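Local atomic coordinates of phosphoglycolate phosphatase (Lactobacillus plantarum, PDB entry 2HDO), a protein that probably hydrolyses 2-phosphoglycolate to glycolate and phosphate, as a hydrolase of the haloacid dehalogenase (HAD) superfamily. Residues A[15-18]-A[19-22]; A[73-76]-A[77-81]; A[86-89]-A[90-94]; A[110-113]-A[114-118]; A[163-166]-A[167-170]. One frame throughout, in Å; residues are numbered along the deposited sequence.

Interaction 1 of 5, residues A[15-18]-A[19-22]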
loop_
_atom_site.group_PDB
_atom_site.type_symbol
_atom_site.label_atom_id
_atom_site.label_comp_id
_atom_site.label_asym_id
_atom_site.label_seq_id
_atom_site.Cartn_x
_atom_site.Cartn_y
_atom_site.Cartn_z
ATOM N N LEU A 15 0.703 6.588 -1.684
ATOM C CA LEU A 15 -0.275 7.626 -2.003
ATOM C C LEU A 15 -0.589 8.445 -0.766
ATOM O O LEU A 15 -0.673 9.678 -0.836
ATOM C CB LEU A 15 -1.563 7.004 -2.564
ATOM C CG LEU A 15 -1.415 6.174 -3.839
ATOM C CD1 LEU A 15 -2.804 5.694 -4.236
ATOM C CD2 LEU A 15 -0.764 6.976 -4.960
ATOM N N THR A 16 -0.822 7.753 0.342
ATOM C CA THR A 16 -1.166 8.411 1.588
ATOM C C THR A 16 -0.074 8.338 2.611
ATOM O O THR A 16 0.635 7.311 2.751
ATOM C CB THR A 16 -2.425 7.852 2.250
ATOM O OG1 THR A 16 -2.278 6.443 2.458
ATOM C CG2 THR A 16 -3.662 8.155 1.385
ATOM N N ASN A 17 0.015 9.439 3.335
ATOM C CA ASN A 17 0.914 9.564 4.466
ATOM C C ASN A 17 0.188 9.096 5.717
ATOM O O ASN A 17 -0.203 9.902 6.557
ATOM C CB ASN A 17 1.481 10.986 4.644
ATOM C CG ASN A 17 2.547 11.054 5.705
ATOM O OD1 ASN A 17 3.067 10.048 6.182
ATOM N ND2 ASN A 17 2.861 12.266 6.106
ATOM N N SER A 18 0.041 7.784 5.807
ATOM C CA SER A 18 -0.795 7.161 6.848
ATOM C C SER A 18 -0.091 6.672 8.127
ATOM O O SER A 18 -0.772 6.238 9.050
ATOM C CB SER A 18 -1.619 6.036 6.191
ATOM O OG SER A 18 -0.817 5.047 5.550
ATOM N N GLN A 19 1.230 6.736 8.197
ATOM C CA GLN A 19 1.936 6.232 9.342
ATOM C C GLN A 19 1.516 6.955 10.602
ATOM O O GLN A 19 1.403 6.325 11.656
ATOM C CB GLN A 19 3.452 6.331 9.188
ATOM C CG GLN A 19 4.187 5.573 10.267
ATOM C CD GLN A 19 5.654 5.410 9.977
ATOM O OE1 GLN A 19 6.057 5.257 8.824
ATOM N NE2 GLN A 19 6.469 5.458 11.026
ATOM N N PRO A 20 1.360 8.284 10.563
ATOM C CA PRO A 20 0.881 8.907 11.812
ATOM C C PRO A 20 -0.445 8.345 12.354
ATOM O O PRO A 20 -0.535 8.015 13.540
ATOM C CB PRO A 20 0.768 10.373 11.444
ATOM C CG PRO A 20 1.795 10.566 10.372
ATOM C CD PRO A 20 1.703 9.286 9.546
ATOM N N ALA A 21 -1.464 8.240 11.508
ATOM C CA ALA A 21 -2.770 7.663 11.925
ATOM C C ALA A 21 -2.614 6.210 12.369
ATOM O O ALA A 21 -3.149 5.809 13.413
ATOM C CB ALA A 21 -3.814 7.793 10.833
ATOM N N TYR A 22 -1.823 5.435 11.619
ATOM C CA TYR A 22 -1.520 4.056 11.998
ATOM C C TYR A 22 -0.971 3.971 13.405
ATOM O O TYR A 22 -1.337 3.082 14.185
ATOM C CB TYR A 22 -0.494 3.488 11.013
ATOM C CG TYR A 22 0.143 2.176 11.430
ATOM C CD1 TYR A 22 -0.467 0.976 11.123
ATOM C CD2 TYR A 22 1.375 2.141 12.092
ATOM C CE1 TYR A 22 0.100 -0.218 11.473
ATOM C CE2 TYR A 22 1.955 0.934 12.476
ATOM C CZ TYR A 22 1.314 -0.233 12.155
ATOM O OH TYR A 22 1.868 -1.430 12.503
HETATM O O HOH W 1 3.033 7.187 5.912
HETATM O O HOH W 2 -1.604 9.735 8.979
#
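Y22 N donates to S18 O at 2.9 Å. The bond is nearly straight, with an N-H...O angle of 170°, and it enters almost end-on to the carbonyl. It closes the first full turn of helix 19-31. Y22 CB lies 3.4 Å from the same S18 O, so the start of that side chain packs against the carbonyl. The aromatic ring then leads away. Its OH is held by T45 OG1, and F46 meets the ring edge-to-face. Two waters help tie the incoming chain to the helix start. One gives a hydrogen to N17 OD1 and takes one from Q19 N, each at 2.9 Å. The N17 amide can use this bridge because its CG lies anti to the backbone N (chi1 -172°), which carries OD1 toward the helix. The second water gives to N17 O at 2.8 Å and takes from A21 N. In this way two N-H groups of the first turn are satisfied through solvent. P20 fits beside them. Its CD is 3.6 Å from N17 O and 3.7 Å from N17 OD1, and the two side chains cross at about a right angle. As a proline it has no N-H to satisfy at this first turn. S18 OG turns to the other side and hydrogen-bonds D12 OD1. D12 belongs to a DxDx(T/V) pattern that fits the HAD nucleophile loop. N17 is the centre of an inverse gamma turn. Strand 16-17 pairs antiparallel with 83-84, consistent with the HAD flap hairpin, where the chain probably passes from core to helical cap, as in relatives.

Interaction 2 of 5, residues A[73-76]-A[77-81]. With PO4 (phosphate ion), chain C.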
loop_
_atom_site.group_PDB
_atom_site.type_symbol
_atom_site.label_atom_id
_atom_site.label_comp_id
_atom_site.label_asym_id
_atom_site.label_seq_id
_atom_site.Cartn_x
_atom_site.Cartn_y
_atom_site.Cartn_z
ATOM N N ASP A 73 -11.961 -1.054 13.155
ATOM C CA ASP A 73 -12.999 -0.249 13.801
ATOM C C ASP A 73 -12.515 1.126 14.227
ATOM O O ASP A 73 -13.184 2.123 13.972
ATOM C CB ASP A 73 -13.556 -1.008 14.997
ATOM C CG ASP A 73 -14.276 -2.306 14.589
ATOM O OD1 ASP A 73 -14.534 -2.503 13.372
ATOM O OD2 ASP A 73 -14.583 -3.123 15.492
ATOM N N VAL A 74 -11.328 1.188 14.819
ATOM C CA VAL A 74 -10.737 2.445 15.273
ATOM C C VAL A 74 -10.245 3.286 14.108
ATOM O O VAL A 74 -10.442 4.505 14.067
ATOM C CB VAL A 74 -9.577 2.187 16.265
ATOM C CG1 VAL A 74 -8.925 3.504 16.639
ATOM C CG2 VAL A 74 -10.096 1.497 17.499
HETATM N N MSE A 75 -9.606 2.632 13.154
HETATM C CA MSE A 75 -9.076 3.328 11.992
HETATM C C MSE A 75 -10.175 4.062 11.224
HETATM O O MSE A 75 -9.939 5.133 10.687
HETATM C CB MSE A 75 -8.344 2.335 11.078
HETATM C CG MSE A 75 -7.821 2.964 9.778
HETATM SE SE MSE A 75 -6.683 4.604 10.094
HETATM C CE MSE A 75 -4.917 3.707 10.266
ATOM N N ALA A 76 -11.395 3.534 11.224
ATOM C CA ALA A 76 -12.456 4.186 10.449
ATOM C C ALA A 76 -12.855 5.563 11.044
ATOM O O ALA A 76 -13.516 6.379 10.373
ATOM C CB ALA A 76 -13.647 3.274 10.300
ATOM N N SER A 77 -12.385 5.873 12.249
ATOM C CA SER A 77 -12.501 7.233 12.810
ATOM C C SER A 77 -11.332 8.182 12.569
ATOM O O SER A 77 -11.346 9.302 13.086
ATOM C CB SER A 77 -12.723 7.130 14.305
ATOM O OG SER A 77 -14.035 6.686 14.493
ATOM N N HIS A 78 -10.330 7.749 11.815
ATOM C CA HIS A 78 -9.068 8.498 11.680
ATOM C C HIS A 78 -8.685 8.874 10.264
ATOM O O HIS A 78 -7.582 9.335 10.036
ATOM C CB HIS A 78 -7.932 7.736 12.365
ATOM C CG HIS A 78 -8.042 7.772 13.855
ATOM N ND1 HIS A 78 -7.463 8.764 14.617
ATOM C CD2 HIS A 78 -8.735 6.988 14.713
ATOM C CE1 HIS A 78 -7.764 8.563 15.891
ATOM N NE2 HIS A 78 -8.543 7.496 15.975
ATOM N N TYR A 79 -9.578 8.710 9.305
ATOM C CA TYR A 79 -9.241 9.077 7.938
ATOM C C TYR A 79 -8.877 10.547 7.788
ATOM O O TYR A 79 -8.060 10.893 6.910
ATOM C CB TYR A 79 -10.378 8.724 7.002
ATOM C CG TYR A 79 -10.723 7.260 7.009
ATOM C CD1 TYR A 79 -9.746 6.305 6.829
ATOM C CD2 TYR A 79 -12.026 6.834 7.178
ATOM C CE1 TYR A 79 -10.043 4.974 6.822
ATOM C CE2 TYR A 79 -12.330 5.504 7.163
ATOM C CZ TYR A 79 -11.334 4.583 6.985
ATOM O OH TYR A 79 -11.637 3.265 6.976
ATOM N N ASP A 80 -9.437 11.420 8.620
ATOM C CA ASP A 80 -9.078 12.853 8.554
ATOM C C ASP A 80 -7.649 13.160 9.051
ATOM O O ASP A 80 -7.162 14.286 8.882
ATOM C CB ASP A 80 -10.104 13.722 9.306
ATOM N N GLN A 81 -7.007 12.190 9.695
ATOM C CA GLN A 81 -5.615 12.275 10.122
ATOM C C GLN A 81 -4.692 11.791 9.003
ATOM O O GLN A 81 -3.481 11.734 9.192
ATOM C CB GLN A 81 -5.448 11.408 11.384
ATOM C CG GLN A 81 -4.082 11.379 12.148
ATOM C CD GLN A 81 -4.157 10.560 13.510
ATOM O OE1 GLN A 81 -5.196 9.975 13.852
ATOM N NE2 GLN A 81 -3.048 10.540 14.261
HETATM P P PO4 C . -10.828 6.838 18.620
HETATM O O1 PO4 C . -9.329 6.801 18.380
HETATM O O2 PO4 C . -11.396 5.456 19.029
HETATM O O3 PO4 C . -11.565 7.287 17.365
HETATM O O4 PO4 C . -11.063 7.861 19.707
HETATM O O HOH W 3 -12.748 8.839 9.719
#
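The C-terminal end of helix 64-75 unwinds here through a type I beta turn from M75 to H78. H78 N donates to M75 O at 2.9 Å and closes the turn. S77 N donates to V74 O at 3.0 Å. Both donors stand well above the plane of the carbonyl they use. The H78 ring lies with its edge against V74 O, and its CD2 comes to 3.1 Å from that oxygen. Its two nitrogens are both engaged. NE2 donates to O1 of a phosphate ion at 2.6 Å with an angle of 165°, and ND1 donates to Q81 OE1 at 2.7 Å. The ring is thus fixed in rotation, and two donors would fit a positively charged imidazole facing the anion. The phosphate probably came from the crystallisation liquor. A 3-10 segment, 79-81, follows and leads the chain toward strand 83-84, which pairs antiparallel with strand 16-17. Y79 folds back under the turn because its CG sits beside the backbone N (chi1 -59°). M75 O lies over the centre of one ring face, 3.8 Å above its plane. Selenomethionine M75 adds an oblique Met-aromatic contact, with SE 5.5 Å from the ring centroid. With an alanine in place of Y79, M75 O and A76 would probably lose the ring that covers them, and a gap would open toward S114 of helix 109-116. A water joins A76 O to Y79 N. On the other flank, Q81 NE2 is held by T24 OG1 of helix 19-31, and V74 touches V25 and E28 of that helix.

Interaction 3 of 5, residues A[86-89]-A[90-94]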
loop_
_atom_site.group_PDB
_atom_site.type_symbol
_atom_site.label_atom_id
_atom_site.label_comp_id
_atom_site.label_asym_id
_atom_site.label_seq_id
_atom_site.Cartn_x
_atom_site.Cartn_y
_atom_site.Cartn_z
ATOM N N PRO A 86 2.202 15.345 -0.796
ATOM C CA PRO A 86 2.179 16.397 -1.813
ATOM C C PRO A 86 2.719 15.885 -3.146
ATOM O O PRO A 86 3.657 15.069 -3.159
ATOM C CB PRO A 86 3.073 17.483 -1.224
ATOM C CG PRO A 86 3.627 16.978 0.042
ATOM C CD PRO A 86 3.120 15.623 0.321
ATOM N N GLY A 87 2.096 16.336 -4.229
ATOM C CA GLY A 87 2.462 15.975 -5.588
ATOM C C GLY A 87 1.601 14.860 -6.150
ATOM O O GLY A 87 1.547 14.664 -7.357
ATOM N N ILE A 88 0.916 14.100 -5.279
ATOM C CA ILE A 88 0.103 12.984 -5.757
ATOM C C ILE A 88 -1.075 13.455 -6.599
ATOM O O ILE A 88 -1.328 12.907 -7.673
ATOM C CB ILE A 88 -0.379 12.125 -4.552
ATOM C CG1 ILE A 88 0.804 11.409 -3.900
ATOM C CG2 ILE A 88 -1.462 11.105 -4.959
ATOM C CD1 ILE A 88 1.470 10.372 -4.726
ATOM N N THR A 89 -1.780 14.498 -6.167
ATOM C CA THR A 89 -2.915 15.014 -6.941
ATOM C C THR A 89 -2.468 15.517 -8.341
ATOM O O THR A 89 -3.144 15.254 -9.351
ATOM C CB THR A 89 -3.670 16.151 -6.172
ATOM O OG1 THR A 89 -2.739 17.171 -5.791
ATOM C CG2 THR A 89 -4.352 15.610 -4.932
ATOM N N SER A 90 -1.315 16.202 -8.380
ATOM C CA SER A 90 -0.736 16.707 -9.623
ATOM C C SER A 90 -0.296 15.579 -10.522
ATOM O O SER A 90 -0.365 15.654 -11.743
ATOM C CB SER A 90 0.480 17.564 -9.330
ATOM O OG SER A 90 0.148 18.655 -8.505
ATOM N N LEU A 91 0.214 14.526 -9.906
ATOM C CA LEU A 91 0.657 13.374 -10.657
ATOM C C LEU A 91 -0.497 12.789 -11.447
ATOM O O LEU A 91 -0.368 12.500 -12.621
ATOM C CB LEU A 91 1.262 12.329 -9.745
ATOM C CG LEU A 91 1.564 10.960 -10.365
ATOM C CD1 LEU A 91 2.690 11.083 -11.365
ATOM C CD2 LEU A 91 1.851 9.938 -9.274
ATOM N N PHE A 92 -1.620 12.571 -10.783
ATOM C CA PHE A 92 -2.758 11.943 -11.421
ATOM C C PHE A 92 -3.439 12.848 -12.493
ATOM O O PHE A 92 -4.021 12.341 -13.457
ATOM C CB PHE A 92 -3.714 11.388 -10.343
ATOM C CG PHE A 92 -3.225 10.116 -9.723
ATOM C CD1 PHE A 92 -3.271 8.957 -10.449
ATOM C CD2 PHE A 92 -2.720 10.074 -8.445
ATOM C CE1 PHE A 92 -2.794 7.775 -9.950
ATOM C CE2 PHE A 92 -2.246 8.872 -7.900
ATOM C CZ PHE A 92 -2.274 7.725 -8.640
ATOM N N GLU A 93 -3.234 14.159 -12.383
ATOM C CA GLU A 93 -3.647 15.094 -13.450
ATOM C C GLU A 93 -2.787 14.965 -14.698
ATOM O O GLU A 93 -3.247 15.292 -15.798
ATOM C CB GLU A 93 -3.568 16.555 -12.996
ATOM C CG GLU A 93 -4.188 16.904 -11.650
ATOM C CD GLU A 93 -5.675 16.997 -11.683
ATOM O OE1 GLU A 93 -6.268 16.522 -12.674
ATOM O OE2 GLU A 93 -6.254 17.554 -10.717
ATOM N N GLN A 94 -1.536 14.551 -14.551
ATOM C CA GLN A 94 -0.582 14.591 -15.660
ATOM C C GLN A 94 -0.303 13.213 -16.287
ATOM O O GLN A 94 0.171 13.141 -17.416
ATOM C CB GLN A 94 0.745 15.180 -15.182
ATOM C CG GLN A 94 0.721 16.626 -14.662
ATOM C CD GLN A 94 0.256 17.633 -15.678
ATOM O OE1 GLN A 94 0.582 17.542 -16.870
ATOM N NE2 GLN A 94 -0.513 18.617 -15.215
HETATM O O HOH W 4 -0.067 17.615 -5.408
#
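L91 N donates to G87 O at 2.9 Å, F92 N to I88 O at 3.1 Å, and E93 N to T89 O at 3.2 Å. These backbone bonds form the first turns of helix 88-94. G87 is the N-cap residue. Its phi is positive, 98°, and a side chain there would be pressed against P86 O. A water bridges the backbone and hydroxyls of the first turn. It accepts from G87 N at 2.8 Å and hydrogen-bonds T89 OG1 at 2.7 Å. It also reaches S90 OG, at a longer distance. T89 OG1 can reach it because the hydroxyl sits between the backbone N and the carbonyl carbon (chi1 54°). The apolar contact is between I88 and F92, one turn apart. Their side chains lie side by side and point the same way. I88 CG2 comes in at the ring edge, in its plane, 3.8 Å from F92 CE2. F92 CD2 also lies close to I88 O, at 3.2 Å. On the outer side, E93 CG packs against T89 O, while the carboxylate is in only a long, weak ion pair with R124. If F92 were an alanine, I88 CG2 would probably lose its neighbour, and F121 and F9 would be left without the ring they pack on. F121 stacks on F92, and F9 of strand 6-9 meets it at about 60°. L15, just before strand 16-17, packs on both I88 and F92. So the helix packs on the parallel sheet through F92, and on P201 and L205 near the C-terminus through I88 and L91.

Interaction 4 of 5, residues A[110-113]-A[114-118]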
loop_
_atom_site.group_PDB
_atom_site.type_symbol
_atom_site.label_atom_id
_atom_site.label_comp_id
_atom_site.label_asym_id
_atom_site.label_seq_id
_atom_site.Cartn_x
_atom_site.Cartn_y
_atom_site.Cartn_z
ATOM N N ASN A 110 -13.899 -2.471 2.814
ATOM C CA ASN A 110 -14.637 -1.482 3.569
ATOM C C ASN A 110 -13.750 -0.298 3.924
ATOM O O ASN A 110 -14.178 0.824 3.794
ATOM C CB ASN A 110 -15.340 -2.094 4.813
ATOM C CG ASN A 110 -16.618 -2.926 4.446
ATOM O OD1 ASN A 110 -17.124 -2.856 3.337
ATOM N ND2 ASN A 110 -17.119 -3.709 5.404
ATOM N N GLU A 111 -12.525 -0.556 4.354
ATOM C CA GLU A 111 -11.579 0.482 4.684
ATOM C C GLU A 111 -11.150 1.263 3.466
ATOM O O GLU A 111 -10.989 2.497 3.518
ATOM C CB GLU A 111 -10.344 -0.093 5.394
ATOM C CG GLU A 111 -9.229 0.908 5.632
ATOM C CD GLU A 111 -7.963 0.312 6.277
ATOM O OE1 GLU A 111 -7.907 -0.934 6.507
ATOM O OE2 GLU A 111 -7.045 1.129 6.560
ATOM N N LEU A 112 -10.927 0.556 2.354
ATOM C CA LEU A 112 -10.535 1.212 1.131
ATOM C C LEU A 112 -11.617 2.183 0.682
ATOM O O LEU A 112 -11.354 3.333 0.356
ATOM C CB LEU A 112 -10.240 0.161 0.054
ATOM C CG LEU A 112 -9.856 0.570 -1.379
ATOM C CD1 LEU A 112 -8.671 1.477 -1.383
ATOM C CD2 LEU A 112 -9.549 -0.668 -2.213
ATOM N N GLU A 113 -12.855 1.725 0.698
ATOM C CA GLU A 113 -13.974 2.557 0.308
ATOM C C GLU A 113 -14.177 3.778 1.203
ATOM O O GLU A 113 -14.246 4.905 0.716
ATOM C CB GLU A 113 -15.239 1.722 0.289
ATOM C CG GLU A 113 -15.246 0.691 -0.805
ATOM C CD GLU A 113 -15.065 1.289 -2.194
ATOM O OE1 GLU A 113 -15.627 2.382 -2.463
ATOM O OE2 GLU A 113 -14.362 0.652 -3.019
ATOM N N SER A 114 -14.281 3.553 2.506
ATOM C CA SER A 114 -14.458 4.650 3.439
ATOM C C SER A 114 -13.303 5.659 3.356
ATOM O O SER A 114 -13.543 6.858 3.306
ATOM C CB SER A 114 -14.618 4.114 4.859
ATOM O OG SER A 114 -15.803 3.345 4.954
ATOM N N GLY A 115 -12.072 5.165 3.289
ATOM C CA GLY A 115 -10.894 6.024 3.354
ATOM C C GLY A 115 -10.574 6.747 2.074
ATOM O O GLY A 115 -10.032 7.858 2.132
HETATM N N MSE A 116 -10.906 6.134 0.929
HETATM C CA MSE A 116 -10.428 6.639 -0.362
HETATM C C MSE A 116 -11.459 7.135 -1.340
HETATM O O MSE A 116 -11.147 7.936 -2.230
HETATM C CB MSE A 116 -9.627 5.571 -1.118
HETATM C CG MSE A 116 -8.443 4.993 -0.383
HETATM SE SE MSE A 116 -7.092 6.340 0.203
HETATM C CE MSE A 116 -6.430 6.868 -1.557
ATOM N N ARG A 117 -12.681 6.639 -1.227
ATOM C CA ARG A 117 -13.586 6.743 -2.357
ATOM C C ARG A 117 -13.848 8.213 -2.751
ATOM O O ARG A 117 -14.121 8.502 -3.928
ATOM C CB ARG A 117 -14.883 5.964 -2.082
ATOM C CG ARG A 117 -15.824 5.865 -3.285
ATOM C CD ARG A 117 -15.110 5.408 -4.582
ATOM N NE ARG A 117 -14.436 4.107 -4.472
ATOM C CZ ARG A 117 -13.704 3.549 -5.444
ATOM N NH1 ARG A 117 -13.516 4.175 -6.599
ATOM N NH2 ARG A 117 -13.133 2.363 -5.253
ATOM N N SER A 118 -13.715 9.124 -1.793
ATOM C CA SER A 118 -13.935 10.542 -2.018
ATOM C C SER A 118 -12.853 11.276 -2.830
ATOM O O SER A 118 -13.151 12.329 -3.408
ATOM C CB SER A 118 -14.073 11.239 -0.672
ATOM O OG SER A 118 -12.873 11.112 0.060
HETATM O O HOH W 5 -16.875 1.097 3.429
HETATM O O HOH W 6 -15.083 8.113 0.418
#
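E113 and R117 make a salt bridge one turn apart, near the end of helix 109-116. This helix is the crossover of the beta-alpha-beta unit formed with strands 100-104 and 125-129, part of the Rossmann-like HAD core. The guanidinium grips the carboxylate side-on with two nitrogens. NE donates to E113 OE1 at 2.9 Å, and NH2 donates to E113 OE2 at 3.1 Å. Both oxygens are met on their syn side, and the two flat groups are only 4° from coplanar. The side chains run side by side. R117 has CG anti to the backbone N (chi1 -173°), then bends twice, which brings the guanidinium back level with the carboxylate. E113 OE2 has a second mate in R109 NH1, so one acid serves two arginines and is likely to stay ionised. The backbone bonds underneath run from i to i-4. S114 N meets N110 O almost straight, at 172°, G115 N meets E111 O, and M116 N reaches L112 O by a more bent bond. The buried side is apolar. L112 CD1 touches CG of selenomethionine M116 at 3.7 Å. L112 also packs on I11, and M116 on F121. Y79 covers the helix beside E111 and S114. R117 N donates to E113 O at 3.0 Å, and a water bonds weakly to the same oxygen and to S118 N as the helix ends. On the outer face, another water hydrogen-bonds S114 OG at 2.9 Å and gives its hydrogen to N110 O at 2.7 Å.

Interaction 5 of 5, residues A[163-166]-A[167-170]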
loop_
_atom_site.group_PDB
_atom_site.type_symbol
_atom_site.label_atom_id
_atom_site.label_comp_id
_atom_site.label_asym_id
_atom_site.label_seq_id
_atom_site.Cartn_x
_atom_site.Cartn_y
_atom_site.Cartn_z
ATOM N N ASP A 163 6.287 1.152 -1.365
ATOM C CA ASP A 163 7.443 1.440 -0.485
ATOM C C ASP A 163 7.549 0.444 0.663
ATOM O O ASP A 163 7.683 0.814 1.834
ATOM C CB ASP A 163 7.418 2.879 0.038
ATOM C CG ASP A 163 8.721 3.283 0.696
ATOM O OD1 ASP A 163 9.816 2.957 0.180
ATOM O OD2 ASP A 163 8.644 3.970 1.727
ATOM N N SER A 164 7.418 -0.833 0.348
ATOM C CA SER A 164 7.641 -1.882 1.351
ATOM C C SER A 164 8.336 -3.076 0.731
ATOM O O SER A 164 8.208 -3.314 -0.452
ATOM C CB SER A 164 6.316 -2.344 1.982
ATOM O OG SER A 164 5.546 -3.013 1.013
ATOM N N VAL A 165 9.029 -3.844 1.570
ATOM C CA VAL A 165 9.618 -5.098 1.136
ATOM C C VAL A 165 8.540 -6.086 0.664
ATOM O O VAL A 165 8.710 -6.782 -0.328
ATOM C CB VAL A 165 10.420 -5.711 2.286
ATOM C CG1 VAL A 165 10.825 -7.129 1.983
ATOM C CG2 VAL A 165 11.683 -4.849 2.608
ATOM N N SER A 166 7.403 -6.112 1.339
ATOM C CA SER A 166 6.299 -6.969 0.956
ATOM C C SER A 166 5.857 -6.638 -0.476
ATOM O O SER A 166 5.669 -7.527 -1.300
ATOM C CB SER A 166 5.149 -6.859 1.980
ATOM O OG SER A 166 3.991 -7.579 1.601
ATOM N N ASP A 167 5.762 -5.344 -0.790
ATOM C CA ASP A 167 5.380 -4.947 -2.154
ATOM C C ASP A 167 6.444 -5.383 -3.182
ATOM O O ASP A 167 6.144 -5.827 -4.294
ATOM C CB ASP A 167 5.203 -3.436 -2.261
ATOM C CG ASP A 167 3.960 -2.911 -1.533
ATOM O OD1 ASP A 167 3.037 -3.703 -1.237
ATOM O OD2 ASP A 167 3.918 -1.670 -1.298
ATOM N N GLU A 168 7.718 -5.197 -2.796
ATOM C CA GLU A 168 8.836 -5.585 -3.623
ATOM C C GLU A 168 8.825 -7.071 -3.888
ATOM O O GLU A 168 9.005 -7.482 -5.032
ATOM C CB GLU A 168 10.153 -5.173 -2.982
ATOM C CG GLU A 168 10.380 -3.712 -3.064
ATOM C CD GLU A 168 11.527 -3.206 -2.245
ATOM O OE1 GLU A 168 11.937 -3.924 -1.314
ATOM O OE2 GLU A 168 12.029 -2.098 -2.576
ATOM N N GLN A 169 8.589 -7.867 -2.860
ATOM C CA GLN A 169 8.524 -9.308 -3.039
ATOM C C GLN A 169 7.327 -9.767 -3.865
ATOM O O GLN A 169 7.429 -10.721 -4.627
ATOM C CB GLN A 169 8.561 -10.001 -1.677
ATOM C CG GLN A 169 9.912 -9.878 -0.981
ATOM C CD GLN A 169 9.910 -10.439 0.452
ATOM O OE1 GLN A 169 8.842 -10.799 0.996
ATOM N NE2 GLN A 169 11.103 -10.508 1.073
ATOM N N THR A 170 6.190 -9.083 -3.696
ATOM C CA THR A 170 5.001 -9.331 -4.529
ATOM C C THR A 170 5.356 -9.162 -5.996
ATOM O O THR A 170 5.041 -10.014 -6.862
ATOM C CB THR A 170 3.886 -8.335 -4.182
ATOM O OG1 THR A 170 3.552 -8.444 -2.799
ATOM C CG2 THR A 170 2.607 -8.589 -5.023
#
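S164 OG accepts from D167 N at 3.0 Å and caps the start of helix 165-174. This is the tight, buried side of the contact. S164 OG sits between the backbone N and the carbonyl carbon (chi1 68°), which turns it onto the N-H of D167, three residues on, as in an N-cap. It also stands over the face of the D167 carboxylate, 3.0 Å from D167 CG. E168 N goes on to S164 O, also at 3.0 Å. D167 OD1 forms a salt bridge with K138 NZ, while OD2 is near D10 OD2. Another phosphate ion, distinct from the one on H78 and probably also from the crystallisation liquor, lies about 5 Å from the D167 side chain. D163 and D167, spaced by four, fit the acidic fourth motif of HAD hydrolases, which in relatives helps to hold magnesium. Further along, S166 O is gripped twice by T170. OG1 donates at 2.8 Å and N at 2.9 Å, from opposite faces of the carbonyl plane, so the hydroxyl is tied back to its own helix. The outer side is looser. Q169 N donates straight to V165 O at 2.8 Å, but the side chains there only brush. V165 CG1 lies 3.5 Å from Q169 NE2, and the two cross at a slant toward solvent. E168 turns inward to F178 and L180 of strand 177-181, and D163 OD2 accepts from D186 N. The helix follows strand 158-162 and crosses to strand 177-181, with its capped end at the C-terminal ends of the parallel strands.

Overall arrangement
The five contacts come in series along the chain, from interaction 1 to interaction 5. Interaction 1 touches three others. A21 and Y22 meet Q81 and M75 of interaction 2, L15 packs on I88 and F92 of interaction 3, and T16 touches M116 of interaction 4. Interactions 2 and 4 have centres about 11 Å apart and meet where Y79 lies on helix 109-116. Interactions 1 and 2 probably mark where the chain leaves the core for the helical cap and returns. Interactions 3, 4 and 5 lie on helices around the parallel sheet. Interaction 5 is apart, about 25 Å from interaction 2 between centres, beside the probable active site.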